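PDB 3IR4: glutaredoxin 2 from Salmonella enterica subsp. enterica serovar Typhimurium, which binds glutathione and probably catalyses glutathione-dependent thiol-disulfide exchange, on a fold shared with glutathione S-transferases. Local coordinates for residues Arg19-Leu24 against Tyr71-Asp76. Sequence-based numbering, arbitrary orientation.
Sequences RMIFGL and YVDNLD. With SO4 (sulfate ion), chain D.
Ile21, Phe22, Val72 and Asp73 join helices 13-25 and 65-74 of the thioredoxin-like N-terminal domain, where both pack beside the mixed four-stranded sheet. The contact is almost wholly apolar, and no hydrogen bond joins residues 19-24 to 71-76. Val72 is its wedge: its beta-branched side chain points at the other helix, both methyls meet the Phe22 ring, and CG1 is shared with Ile21. CG1, anti to the backbone N (chi1 177°), stands over the ring centre in a CH-pi contact, 3.9 Å from the centroid and 12° off the normal. CG2, on the same side, sits above the plane just beyond the CZ corner, 3.5 Å from Phe22 CZ. A flat ring suits this place by offering a methyl a broad apolar face, while Phe22 also touches Val29 and Leu54.

Ile21 CA lies 6.2 Å from Asp73 CA, near enough for the beta-branched CG2, anti to the backbone N, to reach Asp73 CA at 3.7 Å. The same methyl touches Val72 CG1 at 3.8 Å.

Polar interactions lie around these apolar contacts. The buried Asp73 carboxylate is satisfied by two backbone amides, OD1 by Leu80 N and OD2 by Leu81 N, while Lys25 NZ bonds to Asp73 O and Asp76 OD2. Farther out, a sulfate, probably from the crystallisation liquor, is bound by Lys56 NZ and by Tyr71 OH, which donates to sulfate O1 at 2.7 Å, in the ring plane at its edge.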
ATOM      1  N   ARG A  19      -4.995  -2.974  -5.902  0.60  4.32           N
ATOM      2  CA  ARG A  19      -5.938  -3.964  -5.405  0.60  4.38           C
ATOM      3  C   ARG A  19      -7.229  -3.362  -4.867  0.60  4.26           C
ATOM      4  O   ARG A  19      -8.241  -4.057  -4.780  0.60  4.48           O
ATOM      5  CB  ARG A  19      -5.291  -4.764  -4.276  0.60  4.71           C
ATOM      6  CG  ARG A  19      -4.194  -5.661  -4.765  0.60  5.27           C
ATOM      7  CD  ARG A  19      -3.416  -6.256  -3.613  0.60  5.92           C
ATOM      8  NE  ARG A  19      -4.298  -7.123  -2.850  0.60  6.20           N
ATOM      9  CZ  ARG A  19      -4.005  -7.682  -1.686  0.60  8.27           C
ATOM     10  NH1 ARG A  19      -2.836  -7.453  -1.112  0.60  9.82           N
ATOM     11  NH2 ARG A  19      -4.898  -8.469  -1.092  0.60  8.61           N
HETATM   12  N   MSE A  20      -7.193  -2.104  -4.438  1.00  4.78           N
HETATM   13  CA  MSE A  20      -8.339  -1.555  -3.725  1.00  4.54           C
HETATM   14  C   MSE A  20      -9.660  -1.536  -4.486  1.00  4.33           C
HETATM   15  O   MSE A  20     -10.676  -1.873  -3.929  1.00  5.07           O
HETATM   16  CB  MSE A  20      -8.044  -0.149  -3.191  1.00  4.87           C
HETATM   17  CG  MSE A  20      -7.026  -0.144  -2.067  1.00  4.39           C
HETATM   18 SE   MSE A  20      -6.512   1.639  -1.523  1.00  6.16          SE
HETATM   19  CE  MSE A  20      -8.149   2.184  -0.671  1.00  5.93           C
ATOM     20  N   ILE A  21      -9.652  -1.092  -5.744  1.00  5.41           N
ATOM     21  CA  ILE A  21     -10.916  -0.973  -6.479  1.00  6.09           C
ATOM     22  C   ILE A  21     -11.519  -2.346  -6.707  1.00  4.97           C
ATOM     23  O   ILE A  21     -12.743  -2.490  -6.706  1.00  6.08           O
ATOM     24  CB  ILE A  21     -10.790  -0.172  -7.800  1.00  7.41           C
ATOM     25  CG1 ILE A  21     -10.405   1.287  -7.522  1.00  8.20           C
ATOM     26  CG2 ILE A  21     -12.102  -0.239  -8.632  1.00  9.10           C
ATOM     27  CD1 ILE A  21     -11.401   2.103  -6.798  1.00  9.31           C
ATOM     28  N   PHE A  22     -10.689  -3.368  -6.941  1.00  5.24           N
ATOM     29  CA  PHE A  22     -11.223  -4.712  -7.098  1.00  4.48           C
ATOM     30  C   PHE A  22     -12.055  -5.092  -5.880  1.00  5.24           C
ATOM     31  O   PHE A  22     -13.138  -5.661  -5.971  1.00  5.78           O
ATOM     32  CB  PHE A  22     -10.116  -5.730  -7.333  1.00  4.96           C
ATOM     33  CG  PHE A  22      -9.474  -5.626  -8.677  1.00  4.36           C
ATOM     34  CD1 PHE A  22     -10.047  -6.209  -9.799  1.00  5.04           C
ATOM     35  CD2 PHE A  22      -8.274  -4.937  -8.837  1.00  5.68           C
ATOM     36  CE1 PHE A  22      -9.450  -6.127 -11.031  1.00  4.96           C
ATOM     37  CE2 PHE A  22      -7.681  -4.855 -10.094  1.00  6.59           C
ATOM     38  CZ  PHE A  22      -8.275  -5.465 -11.188  1.00  5.82           C
ATOM     39  N   GLY A  23     -11.529  -4.818  -4.695  1.00  4.62           N
ATOM     40  CA  GLY A  23     -12.245  -5.135  -3.493  1.00  5.36           C
ATOM     41  C   GLY A  23     -13.489  -4.323  -3.292  1.00  4.71           C
ATOM     42  O   GLY A  23     -14.565  -4.843  -2.982  1.00  5.61           O
ATOM     43  N   LEU A  24     -13.363  -3.019  -3.469  1.00  4.94           N
ATOM     44  CA  LEU A  24     -14.489  -2.121  -3.239  1.00  5.19           C
ATOM     45  C   LEU A  24     -15.672  -2.380  -4.171  1.00  5.45           C
ATOM     46  O   LEU A  24     -16.808  -2.155  -3.784  1.00  6.75           O
ATOM     47  CB  LEU A  24     -14.062  -0.646  -3.367  1.00  5.53           C
ATOM     48  CG  LEU A  24     -13.065  -0.196  -2.310  1.00  6.19           C
ATOM     49  CD1 LEU A  24     -12.405   1.148  -2.651  1.00  9.19           C
ATOM     50  CD2 LEU A  24     -13.713  -0.139  -0.944  1.00  8.87           C
ATOM     51  N   TYR A  71      -8.695   2.663 -14.632  0.70  4.35           N
ATOM     52  CA  TYR A  71      -9.189   1.728 -15.629  0.70  4.32           C
ATOM     53  C   TYR A  71     -10.229   0.792 -15.010  0.70  4.61           C
ATOM     54  O   TYR A  71     -11.346   0.614 -15.510  0.70  4.85           O
ATOM     55  CB  TYR A  71      -8.016   0.932 -16.200  0.70  5.38           C
ATOM     56  CG  TYR A  71      -8.455  -0.209 -17.099  0.70  6.09           C
ATOM     57  CD1 TYR A  71      -8.908   0.023 -18.392  0.70  7.94           C
ATOM     58  CD2 TYR A  71      -8.459  -1.512 -16.637  0.70  6.59           C
ATOM     59  CE1 TYR A  71      -9.330  -1.034 -19.213  0.70  7.58           C
ATOM     60  CE2 TYR A  71      -8.872  -2.572 -17.440  0.70  6.67           C
ATOM     61  CZ  TYR A  71      -9.317  -2.334 -18.726  0.70  7.69           C
ATOM     62  OH  TYR A  71      -9.721  -3.383 -19.539  0.70 10.09           O
ATOM     63  N   VAL A  72      -9.858   0.171 -13.896  1.00  4.73           N
ATOM     64  CA  VAL A  72     -10.744  -0.786 -13.255  1.00  4.95           C
ATOM     65  C   VAL A  72     -11.998  -0.101 -12.692  1.00  4.22           C
ATOM     66  O   VAL A  72     -13.066  -0.624 -12.824  1.00  5.61           O
ATOM     67  CB  VAL A  72      -9.988  -1.593 -12.179  1.00  5.62           C
ATOM     68  CG1 VAL A  72     -10.911  -2.562 -11.420  1.00  6.94           C
ATOM     69  CG2 VAL A  72      -8.830  -2.365 -12.808  1.00  6.24           C
ATOM     70  N   ASP A  73     -11.872   1.074 -12.094  1.00  4.43           N
ATOM     71  CA  ASP A  73     -13.032   1.780 -11.570  1.00  4.23           C
ATOM     72  C   ASP A  73     -13.992   2.166 -12.706  1.00  4.71           C
ATOM     73  O   ASP A  73     -15.201   2.235 -12.503  1.00  5.30           O
ATOM     74  CB  ASP A  73     -12.603   3.044 -10.827  1.00  4.99           C
ATOM     75  CG  ASP A  73     -13.701   3.625  -9.946  1.00  4.65           C
ATOM     76  OD1 ASP A  73     -14.512   2.844  -9.406  1.00  6.27           O
ATOM     77  OD2 ASP A  73     -13.722   4.872  -9.798  1.00  5.50           O
ATOM     78  N   ASN A  74     -13.456   2.412 -13.888  1.00  4.39           N
ATOM     79  CA  ASN A  74     -14.232   2.897 -15.018  1.00  4.85           C
ATOM     80  C   ASN A  74     -14.762   1.823 -15.928  1.00  5.02           C
ATOM     81  O   ASN A  74     -15.621   2.096 -16.779  1.00  5.33           O
ATOM     82  CB  ASN A  74     -13.379   3.902 -15.804  1.00  4.57           C
ATOM     83  CG  ASN A  74     -13.071   5.153 -15.011  1.00  4.43           C
ATOM     84  OD1 ASN A  74     -13.647   5.420 -13.961  1.00  5.85           O
ATOM     85  ND2 ASN A  74     -12.147   5.962 -15.536  1.00  5.17           N
ATOM     86  N   LEU A  75     -14.319   0.587 -15.716  0.70  5.18           N
ATOM     87  CA  LEU A  75     -14.594  -0.472 -16.676  0.70  6.58           C
ATOM     88  C   LEU A  75     -16.082  -0.786 -16.847  0.70  6.75           C
ATOM     89  O   LEU A  75     -16.509  -1.123 -17.946  0.70  8.21           O
ATOM     90  CB  LEU A  75     -13.757  -1.713 -16.308  0.70  7.23           C
ATOM     91  CG  LEU A  75     -13.664  -2.802 -17.365  0.70  7.95           C
ATOM     92  CD1 LEU A  75     -13.125  -2.289 -18.690  0.70  8.55           C
ATOM     93  CD2 LEU A  75     -12.808  -3.930 -16.791  0.70  9.46           C
ATOM     94  N   ASP A  76     -16.873  -0.676 -15.780  1.00  6.65           N
ATOM     95  CA  ASP A  76     -18.324  -0.964 -15.804  1.00  7.92           C
ATOM     96  C   ASP A  76     -19.187   0.277 -16.044  1.00  7.67           C
ATOM     97  O   ASP A  76     -20.411   0.205 -16.018  1.00  9.08           O
ATOM     98  CB  ASP A  76     -18.778  -1.752 -14.555  1.00  9.34           C
ATOM     99  CG  ASP A  76     -18.849  -0.920 -13.294  1.00 10.22           C
ATOM    100  OD1 ASP A  76     -19.196  -1.492 -12.234  1.00 15.77           O
ATOM    101  OD2 ASP A  76     -18.563   0.282 -13.319  1.00  9.46           O
TER
HETATM  102  S   SO4 D 218      -9.428  -2.317 -23.019  0.50 16.10           S
HETATM  103  O1  SO4 D 218     -10.454  -2.626 -22.015  0.50 15.69           O
HETATM  104  O2  SO4 D 218      -8.535  -1.214 -22.596  0.50 11.92           O
HETATM  105  O3  SO4 D 218      -8.648  -3.512 -23.297  0.50 15.91           O
HETATM  106  O4  SO4 D 218     -10.125  -1.974 -24.268  0.50 17.67           O